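Long-range contact in hypothetical protein (Bacteroides caccae, PDB 4M8R), which is of unknown function but belongs to the DUF4784 family, pairing an N-terminal Ig-like domain with a WD40-like domain: residues L248-Y260 against S274-L286. Numbering follows the deposited sequence.
Sequences LPEGFTPEQFGDY and SARKGNGKWVPML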
loop_
_atom_site.group_PDB
_atom_site.type_symbol
_atom_site.label_atom_id
_atom_site.label_comp_id
_atom_site.label_asym_id
_atom_site.label_seq_id
_atom_site.Cartn_x
_atom_site.Cartn_y
_atom_site.Cartn_z
ATOM N N LEU A 248 -4.745 -32.260 24.909
ATOM C CA LEU A 248 -6.176 -32.325 24.659
ATOM C C LEU A 248 -6.902 -32.579 25.977
ATOM O O LEU A 248 -6.325 -33.165 26.901
ATOM C CB LEU A 248 -6.495 -33.454 23.683
ATOM C CG LEU A 248 -5.973 -33.283 22.262
ATOM C CD1 LEU A 248 -6.045 -34.600 21.503
ATOM C CD2 LEU A 248 -6.756 -32.195 21.544
ATOM N N PRO A 249 -8.173 -32.149 26.078
ATOM C CA PRO A 249 -8.926 -32.453 27.296
ATOM C C PRO A 249 -9.152 -33.958 27.458
ATOM O O PRO A 249 -9.094 -34.697 26.470
ATOM C CB PRO A 249 -10.264 -31.721 27.088
ATOM C CG PRO A 249 -10.069 -30.814 25.915
ATOM C CD PRO A 249 -8.989 -31.432 25.084
ATOM N N GLU A 250 -9.395 -34.399 28.694
ATOM C CA GLU A 250 -9.606 -35.821 28.982
ATOM C C GLU A 250 -10.658 -36.436 28.063
ATOM O O GLU A 250 -11.702 -35.832 27.816
ATOM C CB GLU A 250 -10.030 -36.031 30.432
ATOM C CG GLU A 250 -8.877 -36.101 31.419
ATOM C CD GLU A 250 -9.314 -36.616 32.779
ATOM O OE1 GLU A 250 -10.513 -36.493 33.110
ATOM O OE2 GLU A 250 -8.458 -37.147 33.516
ATOM N N GLY A 251 -10.358 -37.627 27.547
ATOM C CA GLY A 251 -11.273 -38.358 26.676
ATOM C C GLY A 251 -10.918 -38.236 25.208
ATOM O O GLY A 251 -11.041 -39.202 24.454
ATOM N N PHE A 252 -10.467 -37.054 24.799
ATOM C CA PHE A 252 -10.242 -36.768 23.386
ATOM C C PHE A 252 -8.920 -37.302 22.852
ATOM O O PHE A 252 -7.916 -37.320 23.563
ATOM C CB PHE A 252 -10.350 -35.265 23.123
ATOM C CG PHE A 252 -11.746 -34.737 23.267
ATOM C CD1 PHE A 252 -12.603 -34.704 22.176
ATOM C CD2 PHE A 252 -12.212 -34.294 24.499
ATOM C CE1 PHE A 252 -13.896 -34.228 22.307
ATOM C CE2 PHE A 252 -13.503 -33.815 24.637
ATOM C CZ PHE A 252 -14.346 -33.783 23.539
ATOM N N THR A 253 -8.941 -37.722 21.587
ATOM C CA THR A 253 -7.777 -38.293 20.909
ATOM C C THR A 253 -7.616 -37.670 19.515
ATOM O O THR A 253 -8.597 -37.215 18.927
ATOM C CB THR A 253 -7.914 -39.821 20.774
ATOM O OG1 THR A 253 -9.130 -40.137 20.086
ATOM C CG2 THR A 253 -7.926 -40.477 22.145
ATOM N N PRO A 254 -6.379 -37.646 18.985
ATOM C CA PRO A 254 -6.084 -36.950 17.721
ATOM C C PRO A 254 -6.924 -37.366 16.503
ATOM O O PRO A 254 -7.236 -36.523 15.656
ATOM C CB PRO A 254 -4.596 -37.257 17.470
ATOM C CG PRO A 254 -4.189 -38.266 18.487
ATOM C CD PRO A 254 -5.157 -38.167 19.622
ATOM N N GLU A 255 -7.295 -38.642 16.423
ATOM C CA GLU A 255 -8.098 -39.144 15.292
ATOM C C GLU A 255 -9.494 -38.505 15.205
ATOM O O GLU A 255 -10.159 -38.601 14.172
ATOM C CB GLU A 255 -8.222 -40.678 15.324
ATOM C CG GLU A 255 -8.601 -41.278 16.676
ATOM C CD GLU A 255 -7.399 -41.692 17.515
ATOM O OE1 GLU A 255 -6.280 -41.186 17.273
ATOM O OE2 GLU A 255 -7.574 -42.526 18.425
ATOM N N GLN A 256 -9.926 -37.850 16.281
ATOM C CA GLN A 256 -11.227 -37.181 16.327
ATOM C C GLN A 256 -11.257 -35.808 15.643
ATOM O O GLN A 256 -12.326 -35.216 15.502
ATOM C CB GLN A 256 -11.669 -37.030 17.782
ATOM C CG GLN A 256 -11.796 -38.355 18.518
ATOM C CD GLN A 256 -12.325 -38.184 19.925
ATOM O OE1 GLN A 256 -11.654 -37.625 20.780
ATOM N NE2 GLN A 256 -13.533 -38.659 20.167
ATOM N N PHE A 257 -10.096 -35.312 15.219
ATOM C CA PHE A 257 -9.973 -33.970 14.647
ATOM C C PHE A 257 -9.478 -34.014 13.208
ATOM O O PHE A 257 -8.960 -35.031 12.742
ATOM C CB PHE A 257 -8.974 -33.144 15.460
ATOM C CG PHE A 257 -9.314 -33.029 16.918
ATOM C CD1 PHE A 257 -9.070 -34.085 17.785
ATOM C CD2 PHE A 257 -9.860 -31.862 17.427
ATOM C CE1 PHE A 257 -9.375 -33.983 19.130
ATOM C CE2 PHE A 257 -10.167 -31.754 18.774
ATOM C CZ PHE A 257 -9.922 -32.814 19.626
ATOM N N GLY A 258 -9.633 -32.892 12.513
ATOM C CA GLY A 258 -9.020 -32.703 11.200
ATOM C C GLY A 258 -9.886 -33.008 9.990
ATOM O O GLY A 258 -9.430 -32.862 8.857
ATOM N N ASP A 259 -11.129 -33.428 10.210
ATOM C CA ASP A 259 -12.037 -33.682 9.093
ATOM C C ASP A 259 -12.445 -32.377 8.417
ATOM O O ASP A 259 -12.693 -32.345 7.211
ATOM C CB ASP A 259 -13.264 -34.461 9.562
ATOM C CG ASP A 259 -12.923 -35.885 9.962
ATOM O OD1 ASP A 259 -12.185 -36.549 9.201
ATOM O OD2 ASP A 259 -13.386 -36.333 11.035
ATOM N N TYR A 260 -12.507 -31.306 9.204
ATOM C CA TYR A 260 -12.796 -29.978 8.687
ATOM C C TYR A 260 -11.770 -28.968 9.189
ATOM O O TYR A 260 -11.253 -29.103 10.291
ATOM C CB TYR A 260 -14.206 -29.542 9.091
ATOM C CG TYR A 260 -15.276 -30.427 8.508
ATOM C CD1 TYR A 260 -15.720 -30.245 7.199
ATOM C CD2 TYR A 260 -15.831 -31.466 9.255
ATOM C CE1 TYR A 260 -16.693 -31.064 6.655
ATOM C CE2 TYR A 260 -16.805 -32.287 8.719
ATOM C CZ TYR A 260 -17.232 -32.084 7.421
ATOM O OH TYR A 260 -18.201 -32.896 6.892
ATOM N N SER A 274 -14.056 -28.601 15.431
ATOM C CA SER A 274 -15.069 -29.593 15.758
ATOM C C SER A 274 -14.389 -30.947 15.893
ATOM O O SER A 274 -13.402 -31.228 15.205
ATOM C CB SER A 274 -16.169 -29.635 14.694
ATOM O OG SER A 274 -15.677 -30.107 13.451
ATOM N N ALA A 275 -14.917 -31.771 16.792
ATOM C CA ALA A 275 -14.373 -33.097 17.050
ATOM C C ALA A 275 -15.467 -34.151 16.953
ATOM O O ALA A 275 -16.579 -33.958 17.457
ATOM C CB ALA A 275 -13.722 -33.139 18.424
ATOM N N ARG A 276 -15.130 -35.271 16.318
ATOM C CA ARG A 276 -16.045 -36.390 16.139
ATOM C C ARG A 276 -15.855 -37.406 17.270
ATOM O O ARG A 276 -14.758 -37.924 17.460
ATOM C CB ARG A 276 -15.767 -37.051 14.788
ATOM C CG ARG A 276 -16.786 -38.094 14.362
ATOM C CD ARG A 276 -16.301 -38.860 13.140
ATOM N NE ARG A 276 -17.393 -39.564 12.472
ATOM C CZ ARG A 276 -17.947 -40.700 12.897
ATOM N NH1 ARG A 276 -17.525 -41.300 14.009
ATOM N NH2 ARG A 276 -18.940 -41.241 12.201
ATOM N N LYS A 277 -16.920 -37.688 18.017
ATOM C CA LYS A 277 -16.867 -38.708 19.073
ATOM C C LYS A 277 -16.984 -40.115 18.481
ATOM O O LYS A 277 -17.386 -40.282 17.325
ATOM C CB LYS A 277 -17.958 -38.479 20.125
ATOM C CG LYS A 277 -17.646 -37.371 21.120
ATOM C CD LYS A 277 -18.609 -37.405 22.298
ATOM C CE LYS A 277 -18.426 -36.209 23.220
ATOM N NZ LYS A 277 -17.117 -36.224 23.931
ATOM N N GLY A 278 -16.631 -41.118 19.287
ATOM C CA GLY A 278 -16.681 -42.522 18.873
ATOM C C GLY A 278 -18.052 -42.962 18.388
ATOM O O GLY A 278 -18.162 -43.730 17.432
ATOM N N ASN A 279 -19.099 -42.461 19.045
ATOM C CA ASN A 279 -20.485 -42.799 18.703
ATOM C C ASN A 279 -21.071 -42.038 17.496
ATOM O O ASN A 279 -22.269 -42.130 17.234
ATOM C CB ASN A 279 -21.395 -42.614 19.932
ATOM C CG ASN A 279 -21.453 -41.170 20.420
ATOM O OD1 ASN A 279 -20.645 -40.330 20.024
ATOM N ND2 ASN A 279 -22.414 -40.880 21.288
ATOM N N GLY A 280 -20.242 -41.283 16.775
ATOM C CA GLY A 280 -20.691 -40.566 15.573
ATOM C C GLY A 280 -21.260 -39.176 15.819
ATOM O O GLY A 280 -21.655 -38.489 14.873
ATOM N N LYS A 281 -21.319 -38.763 17.084
ATOM C CA LYS A 281 -21.741 -37.411 17.449
ATOM C C LYS A 281 -20.554 -36.451 17.373
ATOM O O LYS A 281 -19.401 -36.881 17.367
ATOM C CB LYS A 281 -22.337 -37.399 18.856
ATOM C CG LYS A 281 -23.660 -38.137 18.974
ATOM C CD LYS A 281 -24.798 -37.364 18.323
ATOM C CE LYS A 281 -26.148 -37.963 18.686
ATOM N NZ LYS A 281 -27.272 -37.107 18.221
ATOM N N TRP A 282 -20.849 -35.153 17.322
ATOM C CA TRP A 282 -19.824 -34.117 17.170
ATOM C C TRP A 282 -19.974 -33.036 18.243
ATOM O O TRP A 282 -21.086 -32.721 18.665
ATOM C CB TRP A 282 -19.924 -33.458 15.789
ATOM C CG TRP A 282 -19.672 -34.373 14.612
ATOM C CD1 TRP A 282 -20.457 -35.405 14.192
ATOM C CD2 TRP A 282 -18.580 -34.299 13.685
ATOM N NE1 TRP A 282 -19.916 -35.991 13.072
ATOM C CE2 TRP A 282 -18.763 -35.332 12.740
ATOM C CE3 TRP A 282 -17.460 -33.466 13.566
ATOM C CZ2 TRP A 282 -17.869 -35.557 11.691
ATOM C CZ3 TRP A 282 -16.571 -33.690 12.523
ATOM C CH2 TRP A 282 -16.783 -34.729 11.600
ATOM N N VAL A 283 -18.852 -32.459 18.666
ATOM C CA VAL A 283 -18.864 -31.348 19.622
ATOM C C VAL A 283 -18.023 -30.180 19.106
ATOM O O VAL A 283 -17.036 -30.391 18.401
ATOM C CB VAL A 283 -18.332 -31.765 21.012
ATOM C CG1 VAL A 283 -19.241 -32.811 21.640
ATOM C CG2 VAL A 283 -16.898 -32.275 20.931
ATOM N N PRO A 284 -18.415 -28.943 19.457
ATOM C CA PRO A 284 -17.561 -27.800 19.173
ATOM C C PRO A 284 -16.430 -27.704 20.193
ATOM O O PRO A 284 -16.650 -27.932 21.388
ATOM C CB PRO A 284 -18.513 -26.608 19.286
ATOM C CG PRO A 284 -19.603 -27.060 20.187
ATOM C CD PRO A 284 -19.658 -28.556 20.144
HETATM N N MSE A 285 -15.232 -27.378 19.716
HETATM C CA MSE A 285 -14.045 -27.297 20.559
HETATM C C MSE A 285 -13.316 -26.034 20.209
HETATM O O MSE A 285 -13.009 -25.796 19.039
HETATM C CB MSE A 285 -13.222 -28.558 20.293
HETATM C CG MSE A 285 -11.745 -28.462 20.669
HETATM SE SE MSE A 285 -11.432 -29.235 22.449
HETATM C CE MSE A 285 -12.036 -31.077 22.114
ATOM N N LEU A 286 -13.032 -25.211 21.215
ATOM C CA LEU A 286 -12.274 -23.979 21.014
ATOM C C LEU A 286 -10.816 -24.164 21.414
ATOM O O LEU A 286 -10.498 -24.969 22.298
ATOM C CB LEU A 286 -12.890 -22.833 21.814
ATOM C CG LEU A 286 -14.337 -22.480 21.469
ATOM C CD1 LEU A 286 -14.826 -21.338 22.348
ATOM C CD2 LEU A 286 -14.474 -22.121 19.997
HETATM O O HOH W 1 -10.919 -30.519 13.996
#
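Gln256 and Phe257, at the end of a short 3-10 turn, run beside Ala275 and Arg276 of a beta hairpin, where Arg276 N donates a nearly straight 2.9 Å hydrogen bond to a lone pair of Gln256 O. The Gln256 side chain lies along the Arg276 carbonyl. Its OE1 accepts from Thr253 N at 2.8 Å, holding the amide; the weak bond from NE2 to Arg276 O adds little. A water links Gly258 N to Ser274 O. Selenomethionine Met285 sets its CE over the centre of the Phe252 ring, 3.6 Å from the centroid; bends at chi2 (97°) and chi3 (60°) turn the methyl there. The same CE meets the Phe257 ring edge, and Ala275 CB sits over a face of that ring, 4.1 Å from its centroid. Val283 CG2 meets the Phe252 edge. With an alanine at Phe252, the Met285 methyl would probably lose this ring face, keeping the Phe257 edge, and Val283 CG2 its edge contact. Tyr260 CE2 lies 3.8 Å from Trp282 CH2, the rings oblique. Asp259 OD2 lies near Trp282 CH2; its OD1 is salt-bridged to Arg153. The loop packs on strands 270-276 and 282-288 in the WD40-like domain, probably a beta-propeller, and touches strands 196-201 and 292-295.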